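Glycosyl hydrolases family 2, sugar binding domain protein (Bacteroides uniformis str. 3978 T3 ii, PDB 6D1P) is a gut bacterial beta-glucuronidase of glycoside hydrolase family 2 that probably hydrolyses O-glycosidic bonds, releasing glucuronic acid from glucuronides. Local coordinates at residues A[395-398]-A[399-403]; A[539-542]-A[543-546]; A[693-696]-A[697-700]; A[756-759]-A[760-763]. One frame throughout, in Å; residues are numbered along the deposited sequence.

Interaction 1: A[395-398]-A[399-403]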
loop_
_atom_site.group_PDB
_atom_site.type_symbol
_atom_site.label_atom_id
_atom_site.label_comp_id
_atom_site.label_asym_id
_atom_site.label_seq_id
_atom_site.Cartn_x
_atom_site.Cartn_y
_atom_site.Cartn_z
ATOM N N GLY A 395 19.339 8.593 19.820
ATOM C CA GLY A 395 18.129 9.367 19.991
ATOM C C GLY A 395 17.920 9.823 21.424
ATOM O O GLY A 395 18.820 9.784 22.264
ATOM N N GLY A 396 16.678 10.243 21.699
ATOM C CA GLY A 396 16.286 10.790 22.983
ATOM C C GLY A 396 16.079 9.729 24.046
ATOM O O GLY A 396 16.611 8.617 23.970
ATOM N N GLU A 397 15.297 10.096 25.073
ATOM C CA GLU A 397 15.165 9.225 26.240
ATOM C C GLU A 397 14.404 7.960 25.897
ATOM O O GLU A 397 14.661 6.892 26.464
ATOM C CB GLU A 397 14.462 9.947 27.392
ATOM C CG GLU A 397 15.408 10.663 28.326
ATOM C CD GLU A 397 16.597 9.793 28.765
ATOM O OE1 GLU A 397 16.388 8.711 29.360
ATOM O OE2 GLU A 397 17.759 10.193 28.511
ATOM N N SER A 398 13.432 8.079 25.010
ATOM C CA SER A 398 12.610 6.934 24.664
ATOM C C SER A 398 13.429 5.923 23.882
ATOM O O SER A 398 13.349 4.709 24.122
ATOM C CB SER A 398 11.401 7.424 23.864
ATOM O OG SER A 398 10.421 6.423 23.841
ATOM N N TYR A 399 14.227 6.434 22.945
ATOM C CA TYR A 399 15.184 5.635 22.205
ATOM C C TYR A 399 16.151 4.925 23.158
ATOM O O TYR A 399 16.346 3.707 23.061
ATOM C CB TYR A 399 15.879 6.576 21.219
ATOM C CG TYR A 399 17.014 6.079 20.332
ATOM C CD1 TYR A 399 16.906 6.158 18.944
ATOM C CD2 TYR A 399 18.218 5.625 20.868
ATOM C CE1 TYR A 399 17.929 5.778 18.124
ATOM C CE2 TYR A 399 19.265 5.232 20.041
ATOM C CZ TYR A 399 19.107 5.315 18.673
ATOM O OH TYR A 399 20.112 4.949 17.816
ATOM N N LYS A 400 16.736 5.663 24.112
ATOM C CA LYS A 400 17.709 5.052 25.026
ATOM C C LYS A 400 17.045 4.017 25.927
ATOM O O LYS A 400 17.632 2.968 26.228
ATOM C CB LYS A 400 18.397 6.113 25.892
ATOM C CG LYS A 400 19.329 7.058 25.167
ATOM C CD LYS A 400 19.731 8.232 26.076
ATOM C CE LYS A 400 19.770 9.571 25.318
ATOM N NZ LYS A 400 21.029 10.351 25.606
ATOM N N ASN A 401 15.825 4.301 26.376
ATOM C CA ASN A 401 15.113 3.337 27.197
ATOM C C ASN A 401 14.788 2.076 26.424
ATOM O O ASN A 401 14.748 0.995 27.014
ATOM C CB ASN A 401 13.836 3.962 27.757
ATOM C CG ASN A 401 14.088 4.691 29.057
ATOM O OD1 ASN A 401 15.049 4.385 29.773
ATOM N ND2 ASN A 401 13.244 5.671 29.364
ATOM N N GLN A 402 14.524 2.187 25.124
ATOM C CA GLN A 402 14.256 0.980 24.356
ATOM C C GLN A 402 15.504 0.106 24.284
ATOM O O GLN A 402 15.423 -1.118 24.421
ATOM C CB GLN A 402 13.738 1.320 22.947
ATOM C CG GLN A 402 13.585 0.054 22.078
ATOM C CD GLN A 402 13.231 0.329 20.621
ATOM O OE1 GLN A 402 13.184 1.482 20.178
ATOM N NE2 GLN A 402 12.963 -0.733 19.874
ATOM N N ALA A 403 16.673 0.720 24.116
ATOM C CA ALA A 403 17.911 -0.054 24.100
ATOM C C ALA A 403 18.178 -0.706 25.456
ATOM O O ALA A 403 18.519 -1.898 25.523
ATOM C CB ALA A 403 19.077 0.839 23.678
#
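G395 packs over one face of the Y399 ring. Its CA forms a CH-pi contact 3.7 Å from the ring centroid and 21° off the ring normal, while the G395 backbone N sits above the ring centre. Glycine suits this place because the chain can press directly on the aromatic face. With CG anti to the backbone N (chi1 176°), Y399 swings its ring back beneath the residues that precede the helix.

Backbone hydrogen bonds make up the second group. G396 is the N-cap of helix 397-414, and its O receives K400 N at 3.0 Å. The next two residues repeat this i to i+4 pattern, with N401 N to E397 O at 2.8 Å and Q402 N to S398 O at 3.0 Å.

K400 runs back past the cap, bringing CE to 3.2 Å from G395 O. The E397 side chain crosses it at a slant, E397 OE2 3.7 Å from K400 CD. Their charged ends meet more loosely: E397 OE2 and K400 NZ, 4.4 Å apart, probably attract mildly but form no salt bridge.

G396 N bonds E175, and Q402 OE1 accepts I177 N, in the loop whose M176 and P178 help bind a potassium ion. The chemistry implies a barrel helix whose start is fixed by a glycine CH-pi contact and docked to that loop, with a first-turn acidic residue that probably complements the helix dipole.

Interaction 2: A[539-542]-A[543-546]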
loop_
_atom_site.group_PDB
_atom_site.type_symbol
_atom_site.label_atom_id
_atom_site.label_comp_id
_atom_site.label_asym_id
_atom_site.label_seq_id
_atom_site.Cartn_x
_atom_site.Cartn_y
_atom_site.Cartn_z
ATOM N N ILE A 539 41.808 -8.817 -7.735
ATOM C CA ILE A 539 41.401 -7.426 -7.882
ATOM C C ILE A 539 41.156 -6.798 -6.517
ATOM O O ILE A 539 41.104 -7.470 -5.482
ATOM C CB ILE A 539 40.150 -7.273 -8.763
ATOM C CG1 ILE A 539 38.966 -8.022 -8.138
ATOM C CG2 ILE A 539 40.438 -7.741 -10.170
ATOM C CD1 ILE A 539 37.622 -7.795 -8.851
ATOM N N GLU A 540 41.026 -5.477 -6.537
ATOM C CA GLU A 540 40.710 -4.679 -5.367
ATOM C C GLU A 540 39.210 -4.442 -5.300
ATOM O O GLU A 540 38.589 -4.141 -6.322
ATOM C CB GLU A 540 41.404 -3.321 -5.434
ATOM C CG GLU A 540 42.880 -3.356 -5.250
ATOM C CD GLU A 540 43.341 -2.206 -4.389
ATOM O OE1 GLU A 540 42.755 -1.094 -4.513
ATOM O OE2 GLU A 540 44.268 -2.429 -3.574
ATOM N N ALA A 541 38.639 -4.557 -4.097
ATOM C CA ALA A 541 37.315 -4.012 -3.802
ATOM C C ALA A 541 36.272 -4.453 -4.834
ATOM O O ALA A 541 35.706 -3.645 -5.584
ATOM C CB ALA A 541 37.382 -2.483 -3.711
ATOM N N ALA A 542 36.036 -5.768 -4.869
ATOM C CA ALA A 542 35.181 -6.336 -5.905
ATOM C C ALA A 542 33.744 -5.818 -5.834
ATOM O O ALA A 542 33.030 -5.881 -6.844
ATOM C CB ALA A 542 35.191 -7.863 -5.820
ATOM N N ASP A 543 33.305 -5.331 -4.667
ATOM C CA ASP A 543 31.998 -4.685 -4.559
ATOM C C ASP A 543 31.771 -3.687 -5.689
ATOM O O ASP A 543 30.737 -3.715 -6.365
ATOM C CB ASP A 543 31.857 -3.970 -3.218
ATOM C CG ASP A 543 30.578 -3.144 -3.149
ATOM O OD1 ASP A 543 29.512 -3.738 -3.395
ATOM O OD2 ASP A 543 30.630 -1.915 -2.884
ATOM N N ARG A 544 32.745 -2.806 -5.916
ATOM C CA ARG A 544 32.653 -1.782 -6.950
ATOM C C ARG A 544 33.310 -2.199 -8.256
ATOM O O ARG A 544 32.933 -1.684 -9.312
ATOM C CB ARG A 544 33.307 -0.473 -6.462
ATOM C CG ARG A 544 32.716 0.104 -5.161
ATOM C CD ARG A 544 33.469 1.354 -4.645
ATOM N NE ARG A 544 34.828 1.073 -4.171
ATOM C CZ ARG A 544 35.118 0.557 -2.975
ATOM N NH1 ARG A 544 34.147 0.243 -2.126
ATOM N NH2 ARG A 544 36.379 0.348 -2.621
ATOM N N ASN A 545 34.267 -3.131 -8.209
ATOM C CA ASN A 545 35.065 -3.483 -9.367
ATOM C C ASN A 545 34.844 -4.892 -9.902
ATOM O O ASN A 545 35.261 -5.160 -11.026
ATOM C CB ASN A 545 36.552 -3.314 -9.039
ATOM C CG ASN A 545 36.907 -1.883 -8.734
ATOM O OD1 ASN A 545 36.580 -0.977 -9.502
ATOM N ND2 ASN A 545 37.551 -1.664 -7.593
ATOM N N GLY A 546 34.205 -5.791 -9.152
ATOM C CA GLY A 546 34.007 -7.156 -9.607
ATOM C C GLY A 546 32.730 -7.322 -10.430
ATOM O O GLY A 546 31.951 -6.391 -10.620
#
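The amide of N545 and the guanidinium of R544 are the flat groups that reach back across this turn. E540 O lies almost in the N545 amide plane and accepts ND2 at 3.0 Å, with a nearly straight N-H...O angle of 162°. Seen from the acceptor, however, ND2 sits above the carbonyl plane of E540. N545 reaches this oxygen because its CG stands beside the backbone N (chi1 -63°), which turns the amide toward the start of the turn. The guanidinium of R544 meets A541 CB obliquely, the nearest atom being NH2 at 3.2 Å, a tight fit. That same NH2 donates to Y487 O, which helps fix how the group is turned.

Both groups belong to the short helix 542-545 of the TIM-barrel domain, and A541 is its N-cap. A541 has positive phi and psi, in the left-handed region, and its small methyl fits beside the R544 guanidinium. Its carbonyl oxygen takes two donors: R544 N at 3.1 Å from above the carbonyl plane, and N545 N at 3.0 Å within it. This forked acceptance marks a single helical turn with both i to i+3 and i to i+4 bonds. G546 then leaves the helical conformation as its N closes on A542 O. Lacking a side chain, it can pass close to the methyl of A542, and its CA takes the I539 CD1 methyl at 3.7 Å. On the side of helix 550-564, I539 and A542 both touch Y552, while W486 covers A542 and D543.

Interaction 3: A[693-696]-A[697-700]; sequences GYDG and KLRL
The L698 side chain starts out in front of the carbonyl oxygen of D695, the residue it faces across the hairpin. Starting at the backbone, CB lies 3.4 Å from D695 O, and CG comes closer still, to 3.2 Å. With CG anti to the carbonyl carbon (chi1 -36°, well short of the usual -60°), the chain then carries CD1 to D695 OD2 at 3.5 Å. The two side chains lie side by side and point the same way, a methyl beside a carboxylate oxygen; D695 contributes by holding its CG anti to its own backbone N. P621 touches both side chains, and L700 on the same face as well, so leucine gives this side of the sheet an apolar surface to rest on that loop.

On the other face stand Y694 and R699, a non-hydrogen-bonded pair. Y694 OH is 4.5 Å from R699 NH1, at the guanidinium edge, and makes a weak hydrogen bond to E653; R699 forms a salt bridge with D701, and the Y694 ring makes a cation-pi contact with R663.

Paired backbone bonds hold the strands: L700 N meets G693 O at 2.9 Å, and D695 N meets L698 O at 3.0 Å. L698 N closes the loop on D695 O at 2.8 Å. Between D695 and L698, G696 takes positive phi, readily reached by glycine, at the first corner, followed by K697 at the second. This is the classic two-residue beta hairpin with a type II' turn, joining strands 685-695 and 698-709.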
loop_
_atom_site.group_PDB
_atom_site.type_symbol
_atom_site.label_atom_id
_atom_site.label_comp_id
_atom_site.label_asym_id
_atom_site.label_seq_id
_atom_site.Cartn_x
_atom_site.Cartn_y
_atom_site.Cartn_z
ATOM N N GLY A 693 36.341 -39.212 -4.761
ATOM C CA GLY A 693 37.155 -38.908 -3.610
ATOM C C GLY A 693 37.228 -40.154 -2.758
ATOM O O GLY A 693 36.278 -40.943 -2.703
ATOM N N TYR A 694 38.366 -40.333 -2.108
ATOM C CA TYR A 694 38.605 -41.504 -1.289
ATOM C C TYR A 694 38.828 -41.034 0.135
ATOM O O TYR A 694 39.656 -40.146 0.374
ATOM C CB TYR A 694 39.808 -42.290 -1.814
ATOM C CG TYR A 694 39.742 -42.556 -3.307
ATOM C CD1 TYR A 694 39.141 -43.720 -3.803
ATOM C CD2 TYR A 694 40.274 -41.643 -4.225
ATOM C CE1 TYR A 694 39.080 -43.976 -5.172
ATOM C CE2 TYR A 694 40.218 -41.889 -5.594
ATOM C CZ TYR A 694 39.620 -43.060 -6.066
ATOM O OH TYR A 694 39.563 -43.307 -7.430
ATOM N N ASP A 695 38.053 -41.582 1.064
ATOM C CA ASP A 695 38.329 -41.432 2.490
ATOM C C ASP A 695 38.348 -42.846 3.060
ATOM O O ASP A 695 37.295 -43.414 3.373
ATOM C CB ASP A 695 37.302 -40.543 3.194
ATOM C CG ASP A 695 37.655 -40.304 4.669
ATOM O OD1 ASP A 695 38.843 -40.028 4.961
ATOM O OD2 ASP A 695 36.756 -40.402 5.537
ATOM N N GLY A 696 39.548 -43.413 3.174
ATOM C CA GLY A 696 39.681 -44.801 3.558
ATOM C C GLY A 696 38.921 -45.674 2.588
ATOM O O GLY A 696 39.281 -45.754 1.410
ATOM N N LYS A 697 37.843 -46.298 3.060
ATOM C CA LYS A 697 37.019 -47.147 2.212
ATOM C C LYS A 697 35.796 -46.435 1.637
ATOM O O LYS A 697 35.122 -47.006 0.768
ATOM C CB LYS A 697 36.588 -48.391 2.991
ATOM C CG LYS A 697 37.680 -49.453 3.064
ATOM C CD LYS A 697 37.513 -50.341 4.279
ATOM C CE LYS A 697 37.658 -49.556 5.574
ATOM N NZ LYS A 697 36.527 -49.876 6.493
ATOM N N LEU A 698 35.510 -45.201 2.060
ATOM C CA LEU A 698 34.397 -44.443 1.495
ATOM C C LEU A 698 34.805 -43.974 0.104
ATOM O O LEU A 698 35.753 -43.198 -0.046
ATOM C CB LEU A 698 34.025 -43.265 2.401
ATOM C CG LEU A 698 34.129 -43.465 3.923
ATOM C CD1 LEU A 698 33.824 -42.178 4.693
ATOM C CD2 LEU A 698 33.261 -44.623 4.429
ATOM N N ARG A 699 34.132 -44.483 -0.921
ATOM C CA ARG A 699 34.284 -43.968 -2.277
ATOM C C ARG A 699 33.152 -42.975 -2.499
ATOM O O ARG A 699 31.977 -43.345 -2.460
ATOM C CB ARG A 699 34.267 -45.081 -3.327
ATOM C CG ARG A 699 33.685 -44.625 -4.674
ATOM C CD ARG A 699 34.420 -45.191 -5.892
ATOM N NE ARG A 699 33.625 -45.053 -7.120
ATOM C CZ ARG A 699 34.135 -44.868 -8.342
ATOM N NH1 ARG A 699 35.450 -44.769 -8.512
ATOM N NH2 ARG A 699 33.327 -44.758 -9.399
ATOM N N LEU A 700 33.501 -41.712 -2.687
ATOM C CA LEU A 700 32.513 -40.681 -2.957
ATOM C C LEU A 700 32.539 -40.329 -4.443
ATOM O O LEU A 700 33.551 -40.518 -5.123
ATOM C CB LEU A 700 32.770 -39.447 -2.088
ATOM C CG LEU A 700 32.119 -39.527 -0.702
ATOM C CD1 LEU A 700 32.857 -40.478 0.228
ATOM C CD2 LEU A 700 32.030 -38.165 -0.071
#

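Interaction 4: A[756-759]-A[760-763]; sequences CTDS and EALL
The carbonyl oxygen of D758 is gripped twice, by A761 N at 3.1 Å and by water 1, which donates to it at 2.9 Å. A761 N comes in from well above the carbonyl plane, closing a beta turn over S759 and E760. The same water accepts L762 N, so the chain just past the turn is tied to the same carbonyl. The D758 side chain adds a second bond: a chi1 of 179° swings the carboxylate away from its own N, and OD1 takes E760 N at 3.0 Å in an Asx turn. Aspartate fits because one carboxylate oxygen serves the turn while OD2 bonds H790. Water 2 bridges S759 O and L762 O, donating to both.

Behind the turn, C756 supplies apolar packing. Its CB rests 3.7 Å from L762 CG. C756 SG touches A761 CB at 3.9 Å; the short cysteine and alanine side chains let the two segments come close here. SG also accepts D758 N at 3.4 Å. V793 backs C756 and D758, and T757 O bonds S796 of the second subunit. The carboxylate and the two waters thus supplement backbone bonds, which implies a turn after strand 751-756 held by several kinds of bond, near the subunit interface.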
loop_
_atom_site.group_PDB
_atom_site.type_symbol
_atom_site.label_atom_id
_atom_site.label_comp_id
_atom_site.label_asym_id
_atom_site.label_seq_id
_atom_site.Cartn_x
_atom_site.Cartn_y
_atom_site.Cartn_z
ATOM N N CYS A 756 3.271 -11.735 -17.986
ATOM C CA CYS A 756 2.420 -12.888 -18.240
ATOM C C CYS A 756 0.968 -12.450 -18.413
ATOM O O CYS A 756 0.489 -11.578 -17.683
ATOM C CB CYS A 756 2.556 -13.898 -17.095
ATOM S SG CYS A 756 1.647 -15.387 -17.343
ATOM N N THR A 757 0.282 -13.068 -19.382
ATOM C CA THR A 757 -1.142 -12.827 -19.566
ATOM C C THR A 757 -1.939 -13.153 -18.315
ATOM O O THR A 757 -3.060 -12.660 -18.159
ATOM C CB THR A 757 -1.703 -13.641 -20.742
ATOM O OG1 THR A 757 -1.322 -15.023 -20.626
ATOM C CG2 THR A 757 -1.229 -13.062 -22.077
ATOM N N ASP A 758 -1.403 -13.974 -17.429
ATOM C CA ASP A 758 -2.033 -14.250 -16.151
ATOM C C ASP A 758 -1.110 -13.710 -15.069
ATOM O O ASP A 758 -0.020 -14.256 -14.835
ATOM C CB ASP A 758 -2.292 -15.741 -15.992
ATOM C CG ASP A 758 -2.936 -16.085 -14.668
ATOM O OD1 ASP A 758 -2.914 -15.276 -13.729
ATOM O OD2 ASP A 758 -3.465 -17.198 -14.557
ATOM N N SER A 759 -1.567 -12.663 -14.386
ATOM C CA SER A 759 -0.741 -11.911 -13.452
ATOM C C SER A 759 -0.405 -12.684 -12.188
ATOM O O SER A 759 0.291 -12.136 -11.328
ATOM C CB SER A 759 -1.438 -10.601 -13.079
ATOM O OG SER A 759 -2.517 -10.828 -12.192
ATOM N N GLU A 760 -0.892 -13.910 -12.035
ATOM C CA GLU A 760 -0.555 -14.733 -10.888
ATOM C C GLU A 760 0.198 -16.004 -11.241
ATOM O O GLU A 760 0.620 -16.717 -10.331
ATOM C CB GLU A 760 -1.820 -15.113 -10.119
ATOM C CG GLU A 760 -2.565 -13.904 -9.599
ATOM C CD GLU A 760 -3.932 -14.270 -9.078
ATOM O OE1 GLU A 760 -4.001 -14.897 -7.999
ATOM O OE2 GLU A 760 -4.932 -13.948 -9.761
ATOM N N ALA A 761 0.373 -16.309 -12.525
ATOM C CA ALA A 761 1.049 -17.544 -12.895
ATOM C C ALA A 761 2.527 -17.495 -12.524
ATOM O O ALA A 761 3.069 -18.471 -11.998
ATOM C CB ALA A 761 0.866 -17.809 -14.387
ATOM N N LEU A 762 3.192 -16.370 -12.768
ATOM C CA LEU A 762 4.628 -16.297 -12.513
ATOM C C LEU A 762 4.915 -16.394 -11.022
ATOM O O LEU A 762 4.308 -15.676 -10.221
ATOM C CB LEU A 762 5.214 -15.001 -13.066
ATOM C CG LEU A 762 5.171 -14.886 -14.596
ATOM C CD1 LEU A 762 5.827 -13.599 -15.064
ATOM C CD2 LEU A 762 5.826 -16.115 -15.230
ATOM N N LEU A 763 5.827 -17.299 -10.647
ATOM C CA LEU A 763 6.334 -17.350 -9.282
ATOM C C LEU A 763 7.286 -16.172 -9.131
ATOM O O LEU A 763 8.432 -16.226 -9.581
ATOM C CB LEU A 763 7.050 -18.665 -8.990
ATOM C CG LEU A 763 7.890 -18.592 -7.698
ATOM C CD1 LEU A 763 7.024 -18.845 -6.444
ATOM C CD2 LEU A 763 9.188 -19.472 -7.697
HETATM O O HOH W 1 2.283 -13.445 -13.307
HETATM O O HOH W 2 2.625 -13.626 -10.493
#

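In the fold
The four contacts are local and follow one another along the chain without touching. Interactions 1 and 2 share the TIM-barrel domain, their centres about 38 Å apart: the first opens helix 397-414, between strands 382-386 and 420-432, and the second forms the short helix 542-545 ahead of helix 550-564. Interaction 3 lies about 58 Å between centres from interaction 1, across the chain's centre, at the tip of a hairpin in a separate five-stranded sheet. Interaction 4 leaves strand 751-756 of a further sheet and reaches the second subunit. Through short-range bonds, the barrel contacts set helix starts and the beta-domain contacts set chain reversals.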